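Local coordinates for sporozoite surface protein 2 (Plasmodium vivax, PDB 4HQO), which serves as a receptor for gliding motility on malaria sporozoites, this chain holding its adhesive, metal-binding von Willebrand factor A domain and a thrombospondin repeat, at residues N63-Y68 with G101-T106; L131-V136 with L157-I162; Y22-G27 with A107-V112; N35-V40 with E92-Y97; N138-A143 with G165-F170. The protein carries 4 engineered substitutions. All coordinates share one frame; numbering follows the deposited sequence.

Interaction 1: N63-Y68 with G101-T106; sequences NLFGSY and GTTSMT. Engineered in segment 63-68: Ser-67 (natural residue Asn). Engineered in segment 101-106: Ser-104 (natural residue Asn). With MG (magnesium ion), chain E.
Part of the metal-ion-dependent adhesion site (MIDAS) belongs to this contact, where Gly-66, just past strand 58-65, meets Ser-104, the residue ahead of helix 105-117. Gly-66 O is gripped twice by the engineered Ser-104, through N at 2.7 Å and through OG at 2.9 Å, both donors moderately tilted from the carbonyl plane. Ser-67, also engineered, offers its OG to Thr-102 N (3.2 Å). Gly-101 beside it has backbone angles at which a side chain would jam against the preceding carbonyl, so glycine suits the turn. In this von Willebrand factor A domain the two branches of Thr-103 part ways: OG1 binds magnesium at 2.2 Å with Ser-28, Ser-30 and three waters, while CG2 meets the edge of the Phe-65 ring in its plane, 3.6 Å from CE2. Phe-65 gets there with CG between its backbone N and carbonyl carbon (chi1 63°), and CE2 also packs on Met-105 CB at 3.8 Å. Water 1 joins Ser-67 O to Thr-102 OG1.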
# COMPACT_ATOMS: atom_id res chain seq x y z
N ASN A 63 -6.91 -13.19 0.69
CA ASN A 63 -8.11 -13.66 1.37
C ASN A 63 -8.92 -14.53 0.44
O ASN A 63 -9.11 -14.20 -0.74
CB ASN A 63 -8.98 -12.47 1.82
CG ASN A 63 -10.01 -12.85 2.86
OD1 ASN A 63 -10.99 -13.54 2.55
ND2 ASN A 63 -9.79 -12.41 4.09
N LEU A 64 -9.42 -15.63 0.98
CA LEU A 64 -10.29 -16.53 0.24
C LEU A 64 -11.71 -16.36 0.77
O LEU A 64 -11.97 -16.59 1.96
CB LEU A 64 -9.84 -17.97 0.46
CG LEU A 64 -10.64 -19.05 -0.27
CD1 LEU A 64 -10.40 -18.96 -1.77
CD2 LEU A 64 -10.23 -20.42 0.24
N PHE A 65 -12.65 -15.97 -0.09
CA PHE A 65 -14.01 -15.81 0.40
C PHE A 65 -15.02 -16.75 -0.25
O PHE A 65 -14.96 -17.03 -1.45
CB PHE A 65 -14.48 -14.35 0.33
CG PHE A 65 -14.55 -13.79 -1.06
CD1 PHE A 65 -13.43 -13.21 -1.65
CD2 PHE A 65 -15.75 -13.79 -1.76
CE1 PHE A 65 -13.50 -12.66 -2.93
CE2 PHE A 65 -15.84 -13.24 -3.05
CZ PHE A 65 -14.71 -12.67 -3.63
N GLY A 66 -15.94 -17.25 0.56
CA GLY A 66 -16.94 -18.20 0.13
C GLY A 66 -18.06 -18.08 1.12
O GLY A 66 -18.53 -16.97 1.36
N SER A 67 -18.47 -19.20 1.72
CA SER A 67 -19.47 -19.16 2.79
C SER A 67 -18.92 -18.37 3.96
O SER A 67 -19.67 -17.70 4.68
CB SER A 67 -19.81 -20.58 3.27
OG SER A 67 -20.71 -21.22 2.38
N TYR A 68 -17.61 -18.47 4.15
CA TYR A 68 -16.91 -17.77 5.22
C TYR A 68 -15.78 -16.99 4.55
O TYR A 68 -15.70 -16.96 3.32
CB TYR A 68 -16.36 -18.81 6.20
CG TYR A 68 -16.20 -18.30 7.61
CD1 TYR A 68 -17.25 -17.67 8.28
CD2 TYR A 68 -14.99 -18.46 8.29
CE1 TYR A 68 -17.11 -17.22 9.57
CE2 TYR A 68 -14.83 -18.00 9.59
CZ TYR A 68 -15.89 -17.38 10.23
OH TYR A 68 -15.73 -16.93 11.52
N GLY A 101 -20.20 -23.32 -1.41
CA GLY A 101 -20.86 -22.36 -0.57
C GLY A 101 -21.24 -21.06 -1.24
O GLY A 101 -21.17 -20.91 -2.46
N THR A 102 -21.67 -20.12 -0.42
CA THR A 102 -22.11 -18.82 -0.90
C THR A 102 -20.89 -17.89 -1.06
O THR A 102 -19.76 -18.36 -1.09
CB THR A 102 -23.20 -18.25 0.02
OG1 THR A 102 -22.74 -18.29 1.38
CG2 THR A 102 -24.49 -19.12 -0.08
N THR A 103 -21.12 -16.58 -1.17
CA THR A 103 -20.09 -15.65 -1.62
C THR A 103 -19.97 -14.41 -0.73
O THR A 103 -20.59 -13.39 -1.00
CB THR A 103 -20.37 -15.21 -3.07
OG1 THR A 103 -20.76 -16.35 -3.85
CG2 THR A 103 -19.15 -14.54 -3.69
N SER A 104 -19.17 -14.52 0.32
CA SER A 104 -18.99 -13.43 1.28
C SER A 104 -18.10 -12.29 0.73
O SER A 104 -17.03 -12.00 1.29
CB SER A 104 -18.39 -13.97 2.57
OG SER A 104 -19.30 -14.83 3.22
N MET A 105 -18.54 -11.65 -0.34
CA MET A 105 -17.68 -10.68 -1.02
C MET A 105 -17.53 -9.39 -0.21
O MET A 105 -16.45 -8.81 -0.14
CB MET A 105 -18.22 -10.38 -2.42
CG MET A 105 -17.39 -9.39 -3.20
SD MET A 105 -18.15 -8.93 -4.76
CE MET A 105 -18.20 -10.53 -5.57
N THR A 106 -18.62 -8.95 0.41
CA THR A 106 -18.61 -7.74 1.23
C THR A 106 -17.66 -7.93 2.42
O THR A 106 -16.89 -7.04 2.74
CB THR A 106 -20.03 -7.41 1.74
OG1 THR A 106 -20.87 -7.09 0.63
CG2 THR A 106 -20.01 -6.23 2.75
MG MG E . -20.79 -17.60 -5.66
O HOH W 1 -21.83 -16.62 3.54
O HOH W 2 -21.82 -19.41 -4.99
O HOH W 3 -19.59 -15.97 -6.42
O HOH W 4 -22.80 -16.92 -5.79

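Interaction 2: L131-V136 with L157-I162; sequences LMTDGV and LAVIGI
Met-132 and Ile-160 run alongside each other off the same face of the sheet, with Met-132 CG 3.8 Å from Ile-160 CB. Met-132 then turns about its CG-SD bond (chi3 53°), which lays the chain end across the Ile-162 branch and brings CE to 3.7 Å from Ile-162 CG2. A flexible thioether between two beta-branched residues fits this greasy layer, which Met-43 and Leu-44 of helix 33-49 cover. Leu-131, Thr-133 and Val-159 occupy the other face; there Leu-131 CB touches Leu-157 CD1 at 4.0 Å, and Met-105 packs on Leu-131 and Thr-133. Between the faces runs a parallel ladder of four N-H...O bonds, from Leu-131 N, 2.8 Å from Ala-158 O, to Ile-162 N, which donates to Thr-133 O. Where the strand ends, polar side chains take over. Thr-133 OG1 accepts Gly-135 N in an ST turn and also bonds Asp-26 OD2, whereas Asp-134 OD1 receives Val-136 N in an Asx turn and OD2 bonds the metal ligand Ser-30, a second-shell position. Gly-135, at positive phi, suits the bend. Neighbouring parallel strands linked through helix 140-152 form a beta-alpha-beta unit of the Rossmann-like von Willebrand factor A fold, with the MIDAS at its strand ends.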
# COMPACT_ATOMS: atom_id res chain seq x y z
N LEU A 131 -9.73 -7.98 -7.05
CA LEU A 131 -10.90 -8.79 -6.71
C LEU A 131 -11.16 -9.80 -7.82
O LEU A 131 -11.52 -9.43 -8.94
CB LEU A 131 -12.12 -7.88 -6.50
CG LEU A 131 -13.46 -8.55 -6.22
CD1 LEU A 131 -13.45 -9.28 -4.88
CD2 LEU A 131 -14.59 -7.51 -6.28
N MET A 132 -10.98 -11.09 -7.51
CA MET A 132 -11.22 -12.15 -8.49
C MET A 132 -12.55 -12.82 -8.20
O MET A 132 -12.68 -13.48 -7.17
CB MET A 132 -10.11 -13.20 -8.44
CG MET A 132 -8.77 -12.71 -8.91
SD MET A 132 -7.48 -13.96 -8.70
CE MET A 132 -8.20 -15.34 -9.52
N THR A 133 -13.52 -12.67 -9.10
CA THR A 133 -14.87 -13.16 -8.83
C THR A 133 -15.68 -13.39 -10.11
O THR A 133 -15.33 -12.87 -11.17
CB THR A 133 -15.61 -12.17 -7.90
OG1 THR A 133 -16.90 -12.70 -7.53
CG2 THR A 133 -15.79 -10.81 -8.59
N ASP A 134 -16.75 -14.18 -10.01
CA ASP A 134 -17.74 -14.28 -11.08
C ASP A 134 -18.82 -13.20 -10.93
O ASP A 134 -19.72 -13.09 -11.76
CB ASP A 134 -18.39 -15.67 -11.12
CG ASP A 134 -19.21 -15.99 -9.88
OD1 ASP A 134 -19.32 -15.14 -8.96
OD2 ASP A 134 -19.75 -17.12 -9.82
N GLY A 135 -18.75 -12.43 -9.86
CA GLY A 135 -19.60 -11.27 -9.71
C GLY A 135 -21.01 -11.57 -9.24
O GLY A 135 -21.95 -10.88 -9.64
N VAL A 136 -21.16 -12.59 -8.40
CA VAL A 136 -22.44 -12.93 -7.78
C VAL A 136 -22.30 -12.96 -6.25
O VAL A 136 -22.17 -14.03 -5.65
CB VAL A 136 -22.96 -14.30 -8.27
CG1 VAL A 136 -24.44 -14.47 -7.90
CG2 VAL A 136 -22.79 -14.42 -9.78
N LEU A 157 -8.96 -0.32 -7.29
CA LEU A 157 -9.64 -1.61 -7.39
C LEU A 157 -9.61 -2.16 -8.80
O LEU A 157 -10.09 -1.51 -9.74
CB LEU A 157 -11.09 -1.53 -6.91
CG LEU A 157 -11.93 -2.79 -7.16
CD1 LEU A 157 -11.48 -3.95 -6.28
CD2 LEU A 157 -13.44 -2.54 -6.98
N ALA A 158 -9.04 -3.35 -8.96
CA ALA A 158 -9.07 -4.02 -10.24
C ALA A 158 -9.88 -5.29 -10.07
O ALA A 158 -9.75 -5.99 -9.06
CB ALA A 158 -7.65 -4.33 -10.72
N VAL A 159 -10.74 -5.57 -11.04
CA VAL A 159 -11.56 -6.78 -10.98
C VAL A 159 -11.12 -7.77 -12.06
O VAL A 159 -10.95 -7.39 -13.22
CB VAL A 159 -13.07 -6.47 -11.13
CG1 VAL A 159 -13.90 -7.74 -10.94
CG2 VAL A 159 -13.50 -5.40 -10.11
N ILE A 160 -10.92 -9.02 -11.66
CA ILE A 160 -10.60 -10.10 -12.60
C ILE A 160 -11.75 -11.10 -12.61
O ILE A 160 -12.11 -11.67 -11.58
CB ILE A 160 -9.31 -10.84 -12.22
CG1 ILE A 160 -8.16 -9.85 -12.04
CG2 ILE A 160 -8.95 -11.88 -13.29
CD1 ILE A 160 -7.86 -9.06 -13.27
N GLY A 161 -12.35 -11.31 -13.77
CA GLY A 161 -13.45 -12.24 -13.87
C GLY A 161 -12.98 -13.69 -13.88
O GLY A 161 -12.15 -14.06 -14.70
N ILE A 162 -13.50 -14.49 -12.96
CA ILE A 162 -13.26 -15.93 -12.96
C ILE A 162 -14.58 -16.66 -12.77
O ILE A 162 -15.58 -16.05 -12.41
CB ILE A 162 -12.32 -16.38 -11.82
CG1 ILE A 162 -12.86 -15.91 -10.46
CG2 ILE A 162 -10.89 -15.89 -12.06
CD1 ILE A 162 -12.24 -16.64 -9.26

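Interaction 3: Y22-G27 with A107-V112; sequences YLLVDG and AALDEV
Val-112 sets CG1 almost centrally over one face of the Tyr-22 ring, a CH-pi contact with CG1 3.9 Å from the centroid and only 9° off the ring normal. With CG1 anti to the backbone N (chi1 -173°), the other branch, CG2, falls 3.9 Å from Tyr-22 CB, so the forked valine straddles the root and face of the tyrosine. One turn back, Leu-109 crosses Leu-24 at about a right angle, CD2 to CD1 at 3.6 Å. Ala-108 presents just a methyl, 4.3 Å from Leu-24 CD1, which lets the helix backbone sit near the strand. Outward from this apolar layer, Tyr-22 OH is held by a hydrogen bond with Gln-127, and His-115 meets the same ring edge-to-face. Val-146 and Leu-150 of helix 140-152 touch Leu-109. The helix runs nearly antiparallel to the strand, the segment axes 9.3 Å apart. Leu-23 and Val-25 face helix 33-49 on the other side of the sheet, which gives the three-layer alpha/beta/alpha sandwich of a von Willebrand factor A domain.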
# COMPACT_ATOMS: atom_id res chain seq x y z
N TYR A 22 -3.96 -6.32 -2.00
CA TYR A 22 -4.93 -7.17 -1.32
C TYR A 22 -5.60 -8.03 -2.37
O TYR A 22 -6.38 -7.55 -3.18
CB TYR A 22 -5.97 -6.30 -0.60
CG TYR A 22 -5.36 -5.28 0.35
CD1 TYR A 22 -5.02 -4.00 -0.09
CD2 TYR A 22 -5.13 -5.59 1.69
CE1 TYR A 22 -4.47 -3.07 0.77
CE2 TYR A 22 -4.57 -4.66 2.56
CZ TYR A 22 -4.25 -3.40 2.09
OH TYR A 22 -3.68 -2.47 2.95
N LEU A 23 -5.25 -9.31 -2.39
CA LEU A 23 -5.78 -10.24 -3.38
C LEU A 23 -6.95 -11.00 -2.78
O LEU A 23 -6.76 -11.81 -1.87
CB LEU A 23 -4.68 -11.20 -3.84
CG LEU A 23 -4.99 -12.24 -4.92
CD1 LEU A 23 -5.70 -11.62 -6.11
CD2 LEU A 23 -3.69 -12.91 -5.37
N LEU A 24 -8.15 -10.71 -3.27
CA LEU A 24 -9.38 -11.28 -2.71
C LEU A 24 -9.91 -12.31 -3.71
O LEU A 24 -10.29 -11.97 -4.83
CB LEU A 24 -10.43 -10.20 -2.48
CG LEU A 24 -9.99 -8.92 -1.75
CD1 LEU A 24 -11.19 -7.96 -1.54
CD2 LEU A 24 -9.35 -9.26 -0.42
N VAL A 25 -9.91 -13.58 -3.30
CA VAL A 25 -10.21 -14.67 -4.22
C VAL A 25 -11.55 -15.32 -3.90
O VAL A 25 -11.79 -15.78 -2.78
CB VAL A 25 -9.08 -15.74 -4.23
CG1 VAL A 25 -9.39 -16.84 -5.23
CG2 VAL A 25 -7.73 -15.09 -4.55
N ASP A 26 -12.44 -15.32 -4.89
CA ASP A 26 -13.76 -15.94 -4.75
C ASP A 26 -13.61 -17.47 -4.80
O ASP A 26 -13.23 -18.02 -5.83
CB ASP A 26 -14.62 -15.47 -5.93
CG ASP A 26 -16.10 -15.82 -5.79
OD1 ASP A 26 -16.46 -16.81 -5.10
OD2 ASP A 26 -16.91 -15.09 -6.41
N GLY A 27 -13.91 -18.15 -3.69
CA GLY A 27 -13.85 -19.61 -3.65
C GLY A 27 -15.22 -20.26 -3.46
O GLY A 27 -15.32 -21.39 -2.96
N ALA A 107 -17.72 -9.10 3.06
CA ALA A 107 -16.84 -9.38 4.19
C ALA A 107 -15.35 -9.39 3.82
O ALA A 107 -14.50 -8.92 4.58
CB ALA A 107 -17.25 -10.69 4.89
N ALA A 108 -15.02 -9.90 2.64
CA ALA A 108 -13.62 -9.90 2.18
C ALA A 108 -13.12 -8.47 1.96
O ALA A 108 -12.02 -8.10 2.38
CB ALA A 108 -13.47 -10.72 0.91
N LEU A 109 -13.95 -7.66 1.30
CA LEU A 109 -13.62 -6.26 1.05
C LEU A 109 -13.53 -5.48 2.36
O LEU A 109 -12.73 -4.56 2.50
CB LEU A 109 -14.66 -5.64 0.12
CG LEU A 109 -14.60 -6.05 -1.35
CD1 LEU A 109 -15.95 -5.80 -1.99
CD2 LEU A 109 -13.50 -5.27 -2.08
N ASP A 110 -14.36 -5.86 3.32
CA ASP A 110 -14.32 -5.25 4.65
C ASP A 110 -13.01 -5.51 5.38
O ASP A 110 -12.60 -4.72 6.24
CB ASP A 110 -15.48 -5.73 5.51
CG ASP A 110 -16.62 -4.75 5.54
OD1 ASP A 110 -16.36 -3.53 5.45
OD2 ASP A 110 -17.78 -5.20 5.65
N GLU A 111 -12.36 -6.63 5.08
CA GLU A 111 -11.04 -6.89 5.65
C GLU A 111 -10.06 -5.79 5.24
O GLU A 111 -9.25 -5.33 6.04
CB GLU A 111 -10.52 -8.27 5.25
CG GLU A 111 -11.38 -9.43 5.72
CD GLU A 111 -11.31 -9.70 7.22
OE1 GLU A 111 -11.81 -10.77 7.65
OE2 GLU A 111 -10.76 -8.88 7.98
N VAL A 112 -10.17 -5.34 3.99
CA VAL A 112 -9.32 -4.25 3.53
C VAL A 112 -9.61 -2.97 4.28
O VAL A 112 -8.68 -2.26 4.68
CB VAL A 112 -9.45 -4.00 2.02
CG1 VAL A 112 -8.42 -2.97 1.56
CG2 VAL A 112 -9.23 -5.31 1.27

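Interaction 4: N35-V40 with E92-Y97; sequences NWITKV and ELRKTY
Trp-36 and Tyr-97 both carry CG anti to the backbone N (chi1 -170° for Trp-36), which sends the indole toward the last turn of helix 83-96 and the phenol, just past that turn, over the indole. Indole NE1 donates to Leu-93 O at 3.2 Å, in a nearly straight bond lying in the ring plane but arriving well above the carbonyl plane. Tyr-97 N reaches Leu-93 O from the opposite face, so this carbonyl is held by two donors. The edge of Tyr-97 turns to the face of Trp-36 in a T-shaped pair, planes at 63°, with Tyr-97 CD2 3.5 Å from Trp-36 CZ2. Helices 33-49 and 83-96 pack here on the same side of the von Willebrand factor A sheet, the segment axes roughly antiparallel and 10.3 Å apart at closest approach. Leu-64 of the sheet touches both rings, and Tyr-97 OH hydrogen-bonds Gly-27 O, in the MIDAS loop. Tryptophan suits this place, filling it while its N-H keeps a partner. Ile-37 CD1 approaches Arg-94 CG at 4.2 Å.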
# COMPACT_ATOMS: atom_id res chain seq x y z
N ASN A 35 -13.45 -25.00 -13.03
CA ASN A 35 -12.91 -23.66 -13.29
C ASN A 35 -11.77 -23.32 -12.33
O ASN A 35 -10.80 -22.68 -12.72
CB ASN A 35 -14.02 -22.61 -13.20
CG ASN A 35 -13.60 -21.27 -13.75
OD1 ASN A 35 -13.10 -20.42 -13.02
ND2 ASN A 35 -13.78 -21.08 -15.06
N TRP A 36 -11.91 -23.73 -11.07
CA TRP A 36 -10.84 -23.60 -10.08
C TRP A 36 -9.50 -24.14 -10.62
O TRP A 36 -8.45 -23.50 -10.49
CB TRP A 36 -11.24 -24.35 -8.80
CG TRP A 36 -10.35 -24.08 -7.62
CD1 TRP A 36 -9.42 -24.93 -7.08
CD2 TRP A 36 -10.29 -22.87 -6.85
NE1 TRP A 36 -8.78 -24.32 -6.02
CE2 TRP A 36 -9.31 -23.06 -5.85
CE3 TRP A 36 -10.99 -21.65 -6.89
CZ2 TRP A 36 -8.99 -22.07 -4.92
CZ3 TRP A 36 -10.67 -20.67 -5.97
CH2 TRP A 36 -9.68 -20.89 -5.00
N ILE A 37 -9.54 -25.30 -11.25
CA ILE A 37 -8.32 -25.97 -11.69
C ILE A 37 -7.78 -25.45 -13.01
O ILE A 37 -6.56 -25.28 -13.18
CB ILE A 37 -8.56 -27.50 -11.81
CG1 ILE A 37 -8.92 -28.09 -10.44
CG2 ILE A 37 -7.34 -28.20 -12.41
CD1 ILE A 37 -7.88 -27.81 -9.35
N THR A 38 -8.67 -25.21 -13.97
CA THR A 38 -8.24 -24.87 -15.33
C THR A 38 -8.09 -23.37 -15.56
O THR A 38 -7.47 -22.95 -16.53
CB THR A 38 -9.23 -25.40 -16.38
OG1 THR A 38 -10.48 -24.73 -16.21
CG2 THR A 38 -9.42 -26.91 -16.24
N LYS A 39 -8.63 -22.58 -14.65
CA LYS A 39 -8.71 -21.13 -14.82
C LYS A 39 -8.19 -20.34 -13.62
O LYS A 39 -7.30 -19.50 -13.74
CB LYS A 39 -10.15 -20.72 -15.16
CG LYS A 39 -10.47 -19.26 -14.92
CD LYS A 39 -9.96 -18.36 -16.03
CE LYS A 39 -10.47 -16.94 -15.86
NZ LYS A 39 -10.04 -16.08 -17.00
N VAL A 40 -8.76 -20.59 -12.44
CA VAL A 40 -8.41 -19.80 -11.27
C VAL A 40 -6.98 -20.01 -10.77
O VAL A 40 -6.24 -19.05 -10.53
CB VAL A 40 -9.36 -20.05 -10.10
CG1 VAL A 40 -8.99 -19.17 -8.91
CG2 VAL A 40 -10.81 -19.80 -10.54
N GLU A 92 -1.11 -25.08 -2.38
CA GLU A 92 -1.94 -25.61 -1.32
C GLU A 92 -3.42 -25.47 -1.67
O GLU A 92 -4.22 -26.36 -1.39
CB GLU A 92 -1.64 -24.85 -0.03
CG GLU A 92 -1.66 -25.67 1.23
CD GLU A 92 -1.28 -24.85 2.44
OE1 GLU A 92 -0.33 -24.04 2.34
OE2 GLU A 92 -1.93 -25.02 3.50
N LEU A 93 -3.78 -24.36 -2.29
CA LEU A 93 -5.16 -24.14 -2.71
C LEU A 93 -5.55 -25.07 -3.85
O LEU A 93 -6.67 -25.57 -3.90
CB LEU A 93 -5.39 -22.68 -3.12
CG LEU A 93 -5.40 -21.65 -1.98
CD1 LEU A 93 -5.64 -20.27 -2.55
CD2 LEU A 93 -6.46 -21.97 -0.93
N ARG A 94 -4.61 -25.29 -4.78
CA ARG A 94 -4.88 -26.19 -5.89
C ARG A 94 -5.13 -27.62 -5.39
O ARG A 94 -6.00 -28.33 -5.89
CB ARG A 94 -3.71 -26.20 -6.88
CG ARG A 94 -3.96 -27.12 -8.07
CD ARG A 94 -2.76 -27.23 -9.00
NE ARG A 94 -1.54 -27.62 -8.30
CZ ARG A 94 -1.17 -28.88 -8.07
NH1 ARG A 94 -1.94 -29.89 -8.45
NH2 ARG A 94 -0.04 -29.13 -7.44
N LYS A 95 -4.36 -28.02 -4.39
CA LYS A 95 -4.36 -29.41 -3.96
C LYS A 95 -5.48 -29.75 -2.99
O LYS A 95 -5.96 -30.86 -2.98
CB LYS A 95 -3.02 -29.77 -3.32
CG LYS A 95 -1.83 -29.75 -4.25
CD LYS A 95 -0.63 -30.43 -3.59
CE LYS A 95 0.61 -30.39 -4.46
NZ LYS A 95 1.81 -30.91 -3.75
N THR A 96 -5.87 -28.79 -2.15
CA THR A 96 -6.67 -29.12 -0.98
C THR A 96 -7.97 -28.33 -0.82
O THR A 96 -8.75 -28.60 0.08
CB THR A 96 -5.86 -28.96 0.32
OG1 THR A 96 -5.57 -27.58 0.53
CG2 THR A 96 -4.55 -29.75 0.25
N TYR A 97 -8.21 -27.35 -1.68
CA TYR A 97 -9.45 -26.58 -1.59
C TYR A 97 -10.36 -26.82 -2.79
O TYR A 97 -9.93 -26.67 -3.94
CB TYR A 97 -9.17 -25.08 -1.45
CG TYR A 97 -10.45 -24.29 -1.31
CD1 TYR A 97 -11.16 -24.30 -0.12
CD2 TYR A 97 -10.97 -23.58 -2.39
CE1 TYR A 97 -12.36 -23.61 0.00
CE2 TYR A 97 -12.18 -22.90 -2.28
CZ TYR A 97 -12.86 -22.91 -1.08
OH TYR A 97 -14.05 -22.21 -0.97

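Interaction 5: N138-A143 with G165-F170; sequences NSKYRA and GINHQF
Asn-167 comes close to Lys-140 where two helices of the von Willebrand factor A domain begin side by side, near the strand ends that carry the MIDAS. As N-cap of helix 168-175, Asn-167 accepts Phe-170 N on OD1 at 2.9 Å, the donor standing 53° out of the amide plane; asparagine suits this post, since its short side chain can bring OD1 back to the backbone N three residues on. Its ND2 lies 4.1 Å from Lys-140 NZ, a loose approach of two donor groups. Gln-169 follows at the surface, OE1 still 4.4 Å from the same NZ. Phe-170 is the main apolar piece, and Pro-137 and Met-105 also pack against it. Its side chain and that of Lys-140 run antiparallel alongside each other: the lysine, extended beyond CG, passes CB, CG and CD by the CD1-CE1 side of the ring. Phe-170 CE1 is 4.0 Å from Lys-140 CG and 3.8 Å from Lys-140 O, the carbonyl sitting at the ring edge. Also at that edge, Ala-143 places CB 4.1 Å from Phe-170 CZ.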
# COMPACT_ATOMS: atom_id res chain seq x y z
N ASN A 138 -23.24 -12.32 -2.11
CA ASN A 138 -24.40 -12.57 -1.26
C ASN A 138 -25.33 -11.37 -1.18
O ASN A 138 -26.53 -11.54 -0.98
CB ASN A 138 -23.97 -12.99 0.15
CG ASN A 138 -23.40 -14.40 0.19
OD1 ASN A 138 -23.51 -15.16 -0.77
ND2 ASN A 138 -22.81 -14.76 1.32
N SER A 139 -24.78 -10.17 -1.32
CA SER A 139 -25.57 -8.93 -1.34
C SER A 139 -24.98 -7.95 -2.34
O SER A 139 -23.87 -7.45 -2.13
CB SER A 139 -25.59 -8.28 0.03
OG SER A 139 -26.35 -7.09 -0.01
N LYS A 140 -25.70 -7.68 -3.42
CA LYS A 140 -25.20 -6.78 -4.46
C LYS A 140 -24.88 -5.40 -3.92
O LYS A 140 -23.78 -4.90 -4.13
CB LYS A 140 -26.19 -6.66 -5.62
CG LYS A 140 -26.11 -7.82 -6.62
CD LYS A 140 -26.86 -7.49 -7.90
CE LYS A 140 -26.79 -8.67 -8.87
NZ LYS A 140 -27.45 -8.38 -10.18
N TYR A 141 -25.83 -4.79 -3.23
CA TYR A 141 -25.62 -3.42 -2.79
C TYR A 141 -24.52 -3.34 -1.75
O TYR A 141 -23.69 -2.45 -1.82
CB TYR A 141 -26.89 -2.76 -2.26
CG TYR A 141 -26.63 -1.32 -1.88
CD1 TYR A 141 -26.52 -0.33 -2.85
CD2 TYR A 141 -26.45 -0.96 -0.55
CE1 TYR A 141 -26.26 0.99 -2.50
CE2 TYR A 141 -26.19 0.35 -0.19
CZ TYR A 141 -26.10 1.33 -1.17
OH TYR A 141 -25.86 2.64 -0.81
N ARG A 142 -24.50 -4.28 -0.81
CA ARG A 142 -23.50 -4.26 0.25
C ARG A 142 -22.08 -4.34 -0.29
O ARG A 142 -21.18 -3.68 0.23
CB ARG A 142 -23.75 -5.35 1.30
CG ARG A 142 -25.01 -5.11 2.14
CD ARG A 142 -25.01 -5.92 3.42
NE ARG A 142 -23.86 -5.60 4.26
CZ ARG A 142 -23.78 -5.86 5.56
NH1 ARG A 142 -24.78 -6.46 6.19
NH2 ARG A 142 -22.68 -5.53 6.24
N ALA A 143 -21.89 -5.13 -1.35
CA ALA A 143 -20.58 -5.24 -1.98
C ALA A 143 -20.20 -3.96 -2.74
O ALA A 143 -19.06 -3.51 -2.66
CB ALA A 143 -20.52 -6.47 -2.92
N GLY A 165 -19.66 -19.17 -14.71
CA GLY A 165 -20.78 -18.32 -15.08
C GLY A 165 -20.63 -16.90 -14.56
O GLY A 165 -21.17 -16.55 -13.51
N ILE A 166 -19.91 -16.08 -15.32
CA ILE A 166 -19.58 -14.73 -14.91
C ILE A 166 -20.70 -13.72 -15.19
O ILE A 166 -21.27 -13.69 -16.28
CB ILE A 166 -18.28 -14.25 -15.59
CG1 ILE A 166 -17.15 -15.23 -15.30
CG2 ILE A 166 -17.90 -12.85 -15.10
CD1 ILE A 166 -15.84 -14.88 -15.99
N ASN A 167 -21.02 -12.91 -14.18
CA ASN A 167 -21.90 -11.76 -14.36
C ASN A 167 -21.05 -10.53 -14.67
O ASN A 167 -20.59 -9.83 -13.77
CB ASN A 167 -22.73 -11.53 -13.09
CG ASN A 167 -23.80 -10.46 -13.28
OD1 ASN A 167 -23.62 -9.50 -14.03
ND2 ASN A 167 -24.91 -10.61 -12.58
N HIS A 168 -20.84 -10.28 -15.96
CA HIS A 168 -19.98 -9.18 -16.40
C HIS A 168 -20.57 -7.82 -16.07
O HIS A 168 -19.84 -6.86 -15.85
CB HIS A 168 -19.68 -9.28 -17.90
CG HIS A 168 -18.90 -10.49 -18.28
ND1 HIS A 168 -17.62 -10.72 -17.84
CD2 HIS A 168 -19.23 -11.55 -19.07
CE1 HIS A 168 -17.18 -11.87 -18.33
NE2 HIS A 168 -18.14 -12.39 -19.08
N GLN A 169 -21.90 -7.75 -16.05
CA GLN A 169 -22.58 -6.50 -15.72
C GLN A 169 -22.21 -6.05 -14.30
O GLN A 169 -21.83 -4.90 -14.09
CB GLN A 169 -24.10 -6.65 -15.88
CG GLN A 169 -24.92 -5.39 -15.56
CD GLN A 169 -25.20 -5.21 -14.07
OE1 GLN A 169 -25.39 -6.19 -13.34
NE2 GLN A 169 -25.21 -3.97 -13.61
N PHE A 170 -22.31 -6.96 -13.33
CA PHE A 170 -21.97 -6.60 -11.97
C PHE A 170 -20.48 -6.34 -11.79
O PHE A 170 -20.09 -5.41 -11.08
CB PHE A 170 -22.43 -7.65 -10.95
CG PHE A 170 -22.10 -7.27 -9.52
CD1 PHE A 170 -22.95 -6.43 -8.81
CD2 PHE A 170 -20.91 -7.69 -8.93
CE1 PHE A 170 -22.63 -6.05 -7.51
CE2 PHE A 170 -20.59 -7.30 -7.64
CZ PHE A 170 -21.47 -6.49 -6.92

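In the fold
From the N terminus, strand 19-26 opens the longest loop, which interaction 3 closes when helix 105-117 packs on it. Interactions 4 and 1 both lie within that loop and cross each other: helix 33-49 waits for the end of helix 83-96, while strand 58-65 waits for the turn at 101-106. After that loop has closed, interactions 2 and 5 cross each other, strand 126-133 pairing with 156-161 and helix 140-152 meeting helix 168-175. Interactions 1, 2 and 3 share the central sheet; Asp-26, Thr-103 and Asp-134 from them gather near the magnesium, and Asn-138 of interaction 5 bonds Thr-103. Interactions 4 and 5 do not touch.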